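PDB 3A79: toll-like receptor 6, Variable lymphocyte receptor B from Mus musculus, which probably senses bacterial diacylated lipopeptides in innate immunity together with TLR2, its leucine-rich-repeat ectodomain being fused here to hagfish variable lymphocyte receptor repeats. Local coordinates for residues B[240-245]-B[271-276]; B[251-256]-B[277-282]. All blocks are in the same frame, centred on the assembly; numbering follows the deposited sequence.

Contact 1: residues B[240-245]-B[271-276]; sequences TFLSEL and QFFWPR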
loop_
_atom_site.group_PDB
_atom_site.type_symbol
_atom_site.label_atom_id
_atom_site.label_comp_id
_atom_site.label_asym_id
_atom_site.label_seq_id
_atom_site.Cartn_x
_atom_site.Cartn_y
_atom_site.Cartn_z
ATOM N N THR B 240 2.253 39.347 -13.598
ATOM C CA THR B 240 1.825 40.632 -14.146
ATOM C C THR B 240 0.524 40.513 -14.939
ATOM O O THR B 240 -0.397 41.334 -14.795
ATOM C CB THR B 240 2.868 41.193 -15.104
ATOM O OG1 THR B 240 4.098 41.420 -14.403
ATOM C CG2 THR B 240 2.372 42.469 -15.701
ATOM N N PHE B 241 0.468 39.499 -15.799
ATOM C CA PHE B 241 -0.695 39.287 -16.639
ATOM C C PHE B 241 -1.922 39.035 -15.772
ATOM O O PHE B 241 -3.039 39.434 -16.125
ATOM C CB PHE B 241 -0.452 38.126 -17.605
ATOM C CG PHE B 241 -1.693 37.653 -18.314
ATOM C CD1 PHE B 241 -2.066 38.199 -19.533
ATOM C CD2 PHE B 241 -2.488 36.656 -17.761
ATOM C CE1 PHE B 241 -3.211 37.758 -20.188
ATOM C CE2 PHE B 241 -3.638 36.217 -18.411
ATOM C CZ PHE B 241 -4.001 36.766 -19.623
ATOM N N LEU B 242 -1.705 38.386 -14.632
ATOM C CA LEU B 242 -2.792 38.007 -13.733
ATOM C C LEU B 242 -3.212 39.197 -12.900
ATOM O O LEU B 242 -4.376 39.328 -12.519
ATOM C CB LEU B 242 -2.350 36.890 -12.779
ATOM C CG LEU B 242 -2.337 35.426 -13.194
ATOM C CD1 LEU B 242 -1.589 34.603 -12.162
ATOM C CD2 LEU B 242 -3.737 34.927 -13.323
ATOM N N SER B 243 -2.237 40.050 -12.608
ATOM C CA SER B 243 -2.439 41.179 -11.708
ATOM C C SER B 243 -3.716 41.962 -11.982
ATOM O O SER B 243 -4.414 42.340 -11.048
ATOM C CB SER B 243 -1.239 42.119 -11.741
ATOM O OG SER B 243 -1.568 43.353 -11.125
ATOM N N GLU B 244 -4.026 42.198 -13.252
ATOM C CA GLU B 244 -5.168 43.035 -13.604
ATOM C C GLU B 244 -6.502 42.281 -13.777
ATOM O O GLU B 244 -7.573 42.870 -13.640
ATOM C CB GLU B 244 -4.846 43.870 -14.840
ATOM C CG GLU B 244 -5.649 45.160 -14.942
ATOM C CD GLU B 244 -5.423 46.089 -13.763
ATOM O OE1 GLU B 244 -4.266 46.189 -13.287
ATOM O OE2 GLU B 244 -6.407 46.721 -13.316
ATOM N N LEU B 245 -6.446 40.988 -14.079
ATOM C CA LEU B 245 -7.662 40.180 -14.119
ATOM C C LEU B 245 -8.084 39.885 -12.687
ATOM O O LEU B 245 -9.217 39.500 -12.413
ATOM C CB LEU B 245 -7.429 38.874 -14.885
ATOM C CG LEU B 245 -7.062 39.005 -16.366
ATOM C CD1 LEU B 245 -6.416 37.740 -16.890
ATOM C CD2 LEU B 245 -8.277 39.345 -17.198
ATOM N N GLN B 271 1.998 33.174 -3.083
ATOM C CA GLN B 271 2.191 34.464 -2.405
ATOM C C GLN B 271 1.513 35.611 -3.148
ATOM O O GLN B 271 1.012 36.549 -2.533
ATOM C CB GLN B 271 3.678 34.784 -2.248
ATOM C CG GLN B 271 4.431 33.865 -1.325
ATOM C CD GLN B 271 4.212 34.205 0.125
ATOM O OE1 GLN B 271 4.803 35.148 0.645
ATOM N NE2 GLN B 271 3.367 33.427 0.797
ATOM N N PHE B 272 1.524 35.534 -4.476
ATOM C CA PHE B 272 0.888 36.531 -5.326
ATOM C C PHE B 272 -0.610 36.579 -5.070
ATOM O O PHE B 272 -1.235 37.639 -5.118
ATOM C CB PHE B 272 1.154 36.207 -6.799
ATOM C CG PHE B 272 0.254 36.934 -7.755
ATOM C CD1 PHE B 272 0.597 38.198 -8.229
ATOM C CD2 PHE B 272 -0.934 36.361 -8.180
ATOM C CE1 PHE B 272 -0.227 38.876 -9.105
ATOM C CE2 PHE B 272 -1.767 37.035 -9.058
ATOM C CZ PHE B 272 -1.413 38.295 -9.522
ATOM N N PHE B 273 -1.179 35.419 -4.787
ATOM C CA PHE B 273 -2.610 35.294 -4.629
ATOM C C PHE B 273 -3.077 35.702 -3.244
ATOM O O PHE B 273 -4.186 36.198 -3.077
ATOM C CB PHE B 273 -3.040 33.857 -4.905
ATOM C CG PHE B 273 -3.189 33.538 -6.360
ATOM C CD1 PHE B 273 -2.406 32.563 -6.953
ATOM C CD2 PHE B 273 -4.118 34.203 -7.133
ATOM C CE1 PHE B 273 -2.545 32.260 -8.292
ATOM C CE2 PHE B 273 -4.254 33.908 -8.471
ATOM C CZ PHE B 273 -3.465 32.936 -9.049
ATOM N N TRP B 274 -2.227 35.494 -2.252
ATOM C CA TRP B 274 -2.659 35.574 -0.862
ATOM C C TRP B 274 -3.295 36.930 -0.489
ATOM O O TRP B 274 -4.331 36.984 0.185
ATOM C CB TRP B 274 -1.491 35.211 0.063
ATOM C CG TRP B 274 -1.830 34.151 1.069
ATOM C CD1 TRP B 274 -2.048 34.326 2.401
ATOM C CD2 TRP B 274 -1.988 32.755 0.820
ATOM N NE1 TRP B 274 -2.335 33.127 2.996
ATOM C CE2 TRP B 274 -2.306 32.145 2.046
ATOM C CE3 TRP B 274 -1.897 31.960 -0.324
ATOM C CZ2 TRP B 274 -2.531 30.780 2.162
ATOM C CZ3 TRP B 274 -2.117 30.606 -0.207
ATOM C CH2 TRP B 274 -2.434 30.029 1.027
ATOM N N PRO B 275 -2.686 38.032 -0.938
ATOM C CA PRO B 275 -3.237 39.349 -0.622
ATOM C C PRO B 275 -4.499 39.658 -1.430
ATOM O O PRO B 275 -5.319 40.489 -1.035
ATOM C CB PRO B 275 -2.110 40.299 -1.043
ATOM C CG PRO B 275 -0.899 39.444 -1.241
ATOM C CD PRO B 275 -1.427 38.142 -1.690
ATOM N N ARG B 276 -4.651 38.979 -2.556
ATOM C CA ARG B 276 -5.691 39.304 -3.514
ATOM C C ARG B 276 -7.048 38.693 -3.152
ATOM O O ARG B 276 -7.135 37.836 -2.266
ATOM C CB ARG B 276 -5.210 38.911 -4.914
ATOM C CG ARG B 276 -3.805 39.441 -5.166
ATOM C CD ARG B 276 -3.383 39.392 -6.614
ATOM N NE ARG B 276 -2.511 40.514 -6.961
ATOM C CZ ARG B 276 -2.878 41.517 -7.754
ATOM N NH1 ARG B 276 -4.089 41.530 -8.289
ATOM N NH2 ARG B 276 -2.038 42.507 -8.023
#
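F272 of helix 263-273 and R276, the last residue of a type I turn that starts at F273, reach to L242 and S243 of helix 235-246. Both helices belong to the TLR6 part of the fusion and lie on the convex side of its leucine-rich-repeat solenoid, so the contact joins two neighbouring helices on that side. The apolar share centres on L242, a branched residue that meets two rings at once. Its CB lies 3.7 Å from F272 CZ, while CD1 touches F272 too and reaches F273 CZ at 4.0 Å, the leucine crossing F273 at about a right angle. With CG of F272 anti to the backbone N (chi1 164°), its ring extends across to the neighbouring helix and presents an edge to S243, whose CA lies in the ring plane. L242 also packs on L223 and L225 of strand 222-229, which places it in the solenoid interior. The polar share belongs to R276, whose long chain, bent at chi3, carries the guanidinium over a face of the F272 ring, offset toward the rim. From there NH1 gives a weak hydrogen bond to S243 O (2.9 Å), and NH2 a weak one to S243 OG (3.2 Å). A small serine lets the guanidinium come close to the helix backbone. A leucine in place of R276 would probably leave S243 O and OG without these donors and one face of F272 without its polar cover. Both acceptors stand on the same side of the guanidinium plane as F272 CZ, and the N-H...O angle at S243 O is only 128°.

Contact 2: residues B[251-256]-B[277-282]; sequences LLNVTL and PVEYLN. With NAG (2-acetamido-2-deoxy-beta-D-glucopyranose), chain E.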
loop_
_atom_site.group_PDB
_atom_site.type_symbol
_atom_site.label_atom_id
_atom_site.label_comp_id
_atom_site.label_asym_id
_atom_site.label_seq_id
_atom_site.Cartn_x
_atom_site.Cartn_y
_atom_site.Cartn_z
ATOM N N LEU B 251 -15.282 38.980 -4.573
ATOM C CA LEU B 251 -14.459 37.772 -4.598
ATOM C C LEU B 251 -14.581 37.068 -5.936
ATOM O O LEU B 251 -15.539 37.286 -6.673
ATOM C CB LEU B 251 -14.860 36.801 -3.483
ATOM C CG LEU B 251 -14.547 37.206 -2.044
ATOM C CD1 LEU B 251 -13.067 37.504 -1.902
ATOM C CD2 LEU B 251 -15.393 38.411 -1.604
ATOM N N LEU B 252 -13.604 36.225 -6.242
ATOM C CA LEU B 252 -13.657 35.390 -7.430
ATOM C C LEU B 252 -12.849 34.129 -7.196
ATOM O O LEU B 252 -11.970 34.086 -6.338
ATOM C CB LEU B 252 -13.128 36.123 -8.671
ATOM C CG LEU B 252 -11.617 36.134 -8.950
ATOM C CD1 LEU B 252 -11.342 36.383 -10.421
ATOM C CD2 LEU B 252 -10.888 37.163 -8.100
ATOM N N ASN B 253 -13.165 33.099 -7.964
ATOM C CA ASN B 253 -12.411 31.868 -7.932
ATOM C C ASN B 253 -11.341 31.909 -9.023
ATOM O O ASN B 253 -11.507 32.571 -10.045
ATOM C CB ASN B 253 -13.352 30.674 -8.115
ATOM C CG ASN B 253 -14.414 30.577 -7.015
ATOM O OD1 ASN B 253 -14.207 31.048 -5.894
ATOM N ND2 ASN B 253 -15.555 29.949 -7.339
ATOM N N VAL B 254 -10.228 31.227 -8.787
ATOM C CA VAL B 254 -9.186 31.092 -9.798
ATOM C C VAL B 254 -8.831 29.613 -10.020
ATOM O O VAL B 254 -8.693 28.830 -9.072
ATOM C CB VAL B 254 -7.934 31.937 -9.457
ATOM C CG1 VAL B 254 -6.763 31.564 -10.344
ATOM C CG2 VAL B 254 -8.239 33.396 -9.627
ATOM N N THR B 255 -8.715 29.232 -11.287
ATOM C CA THR B 255 -8.334 27.878 -11.630
ATOM C C THR B 255 -7.171 27.839 -12.615
ATOM O O THR B 255 -7.249 28.389 -13.717
ATOM C CB THR B 255 -9.507 27.126 -12.206
ATOM O OG1 THR B 255 -10.510 26.999 -11.196
ATOM C CG2 THR B 255 -9.078 25.747 -12.665
ATOM N N LEU B 256 -6.090 27.192 -12.189
ATOM C CA LEU B 256 -4.921 26.960 -13.026
ATOM C C LEU B 256 -4.930 25.509 -13.549
ATOM O O LEU B 256 -5.000 24.580 -12.762
ATOM C CB LEU B 256 -3.658 27.243 -12.204
ATOM C CG LEU B 256 -3.074 28.669 -12.231
ATOM C CD1 LEU B 256 -4.144 29.735 -12.435
ATOM C CD2 LEU B 256 -2.201 28.978 -10.996
ATOM N N PRO B 277 -8.117 39.172 -3.813
ATOM C CA PRO B 277 -9.513 38.762 -3.601
ATOM C C PRO B 277 -9.858 37.420 -4.217
ATOM O O PRO B 277 -10.794 37.348 -5.006
ATOM C CB PRO B 277 -10.313 39.846 -4.327
ATOM C CG PRO B 277 -9.357 40.981 -4.516
ATOM C CD PRO B 277 -8.032 40.342 -4.699
ATOM N N VAL B 278 -9.129 36.372 -3.865
ATOM C CA VAL B 278 -9.447 35.050 -4.381
ATOM C C VAL B 278 -9.920 34.143 -3.247
ATOM O O VAL B 278 -9.170 33.868 -2.305
ATOM C CB VAL B 278 -8.248 34.433 -5.123
ATOM C CG1 VAL B 278 -8.588 33.041 -5.609
ATOM C CG2 VAL B 278 -7.838 35.321 -6.290
ATOM N N GLU B 279 -11.177 33.704 -3.341
ATOM C CA GLU B 279 -11.814 32.886 -2.307
ATOM C C GLU B 279 -11.493 31.402 -2.475
ATOM O O GLU B 279 -11.097 30.729 -1.527
ATOM C CB GLU B 279 -13.336 33.099 -2.305
ATOM C CG GLU B 279 -14.026 32.648 -1.019
ATOM C CD GLU B 279 -15.547 32.707 -1.097
ATOM O OE1 GLU B 279 -16.108 32.642 -2.219
ATOM O OE2 GLU B 279 -16.180 32.806 -0.020
ATOM N N TYR B 280 -11.677 30.893 -3.686
ATOM C CA TYR B 280 -11.293 29.524 -3.983
ATOM C C TYR B 280 -10.207 29.465 -5.056
ATOM O O TYR B 280 -10.369 29.999 -6.146
ATOM C CB TYR B 280 -12.507 28.705 -4.403
ATOM C CG TYR B 280 -13.497 28.470 -3.292
ATOM C CD1 TYR B 280 -14.318 29.494 -2.855
ATOM C CD2 TYR B 280 -13.622 27.221 -2.686
ATOM C CE1 TYR B 280 -15.239 29.293 -1.840
ATOM C CE2 TYR B 280 -14.544 27.009 -1.664
ATOM C CZ TYR B 280 -15.353 28.058 -1.249
ATOM O OH TYR B 280 -16.282 27.900 -0.241
ATOM N N LEU B 281 -9.095 28.816 -4.727
ATOM C CA LEU B 281 -8.003 28.602 -5.667
ATOM C C LEU B 281 -7.897 27.126 -6.024
ATOM O O LEU B 281 -7.804 26.281 -5.136
ATOM C CB LEU B 281 -6.694 29.067 -5.047
ATOM C CG LEU B 281 -5.485 28.942 -5.954
ATOM C CD1 LEU B 281 -5.818 29.551 -7.294
ATOM C CD2 LEU B 281 -4.329 29.655 -5.319
ATOM N N ASN B 282 -7.923 26.815 -7.318
ATOM C CA ASN B 282 -7.858 25.423 -7.779
ATOM C C ASN B 282 -6.746 25.199 -8.788
ATOM O O ASN B 282 -6.568 25.988 -9.714
ATOM C CB ASN B 282 -9.181 24.998 -8.409
ATOM C CG ASN B 282 -10.372 25.364 -7.559
ATOM O OD1 ASN B 282 -10.647 24.717 -6.553
ATOM N ND2 ASN B 282 -11.091 26.409 -7.960
HETATM C C1 NAG E . -16.523 29.923 -6.260
HETATM C C2 NAG E . -17.893 29.961 -6.965
HETATM C C3 NAG E . -19.045 29.148 -6.358
HETATM C C4 NAG E . -18.651 28.067 -5.361
HETATM C C5 NAG E . -17.373 28.372 -4.605
HETATM C C6 NAG E . -16.914 27.053 -4.016
HETATM C C7 NAG E . -18.041 32.360 -6.318
HETATM C C8 NAG E . -18.149 32.208 -4.821
HETATM N N2 NAG E . -18.398 31.326 -7.086
HETATM O O3 NAG E . -19.747 28.529 -7.416
HETATM O O4 NAG E . -19.717 27.847 -4.453
HETATM O O5 NAG E . -16.328 28.779 -5.460
HETATM O O6 NAG E . -16.783 26.134 -5.083
HETATM O O7 NAG E . -17.652 33.412 -6.824
#
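The amide oxygen of N253 lies against CB of Y280 where an N-linked glycan leaves the chain. N253 starts an Asn-X-Thr sequon with V254 and T255, and its ND2 is bonded covalently to C1 of the N-acetylglucosamine. With CG anti to the carbonyl carbon (chi1 -61°), OD1 takes a weak hydrogen bond from Y280 N (3.4 Å). The sugar's C6 stands 3.2 Å above the centre of the Y280 ring, a flat apolar surface suited to it. The two backbones form a parallel ladder: V254 N donates to Y280 O at 2.9 Å, N282 N to V254 O, and L256 N to N282 O, all three nearly straight. Such strands line the concave face of a leucine-rich-repeat solenoid, here in its TLR6 part. A beta bulge at E279 shifts the register by one, so that E279 N, not Y280 N, bonds to L252 O (3.1 Å). On the face that carries L252, V254, V278 and L281, compact branched side chains interlock: V254 CG2 meets V278 CG2 at 3.9 Å, and V254 CG1 lies alongside L281 CD1. F273 packs on V254, V278 and L281, strands 222-229 and 306-314 flank the pair, and the Y280 hydroxyl has a weak hydrogen bond with K305.

How the contacts relate
From the N terminus, the chain passes through 240-245 in helix 235-246, then 251-256 at the start of the next strand, then 271-276, which takes in the last part of helix 263-273 and the turn to R276, and finally 277-282. The segments alternate, so the two loops cross: contact 1 closes over 25 intervening residues and contact 2 over 20. Contact 1 joins neighbouring helices on the convex side and contact 2 the matching strands on the concave side. F273 ties the two levels together, its CZ lying 3.8 Å from V254 CG1 and its CD1 3.9 Å from L281 CD2. R276 and P277, adjacent in sequence, carry the chain from one contact straight into the other.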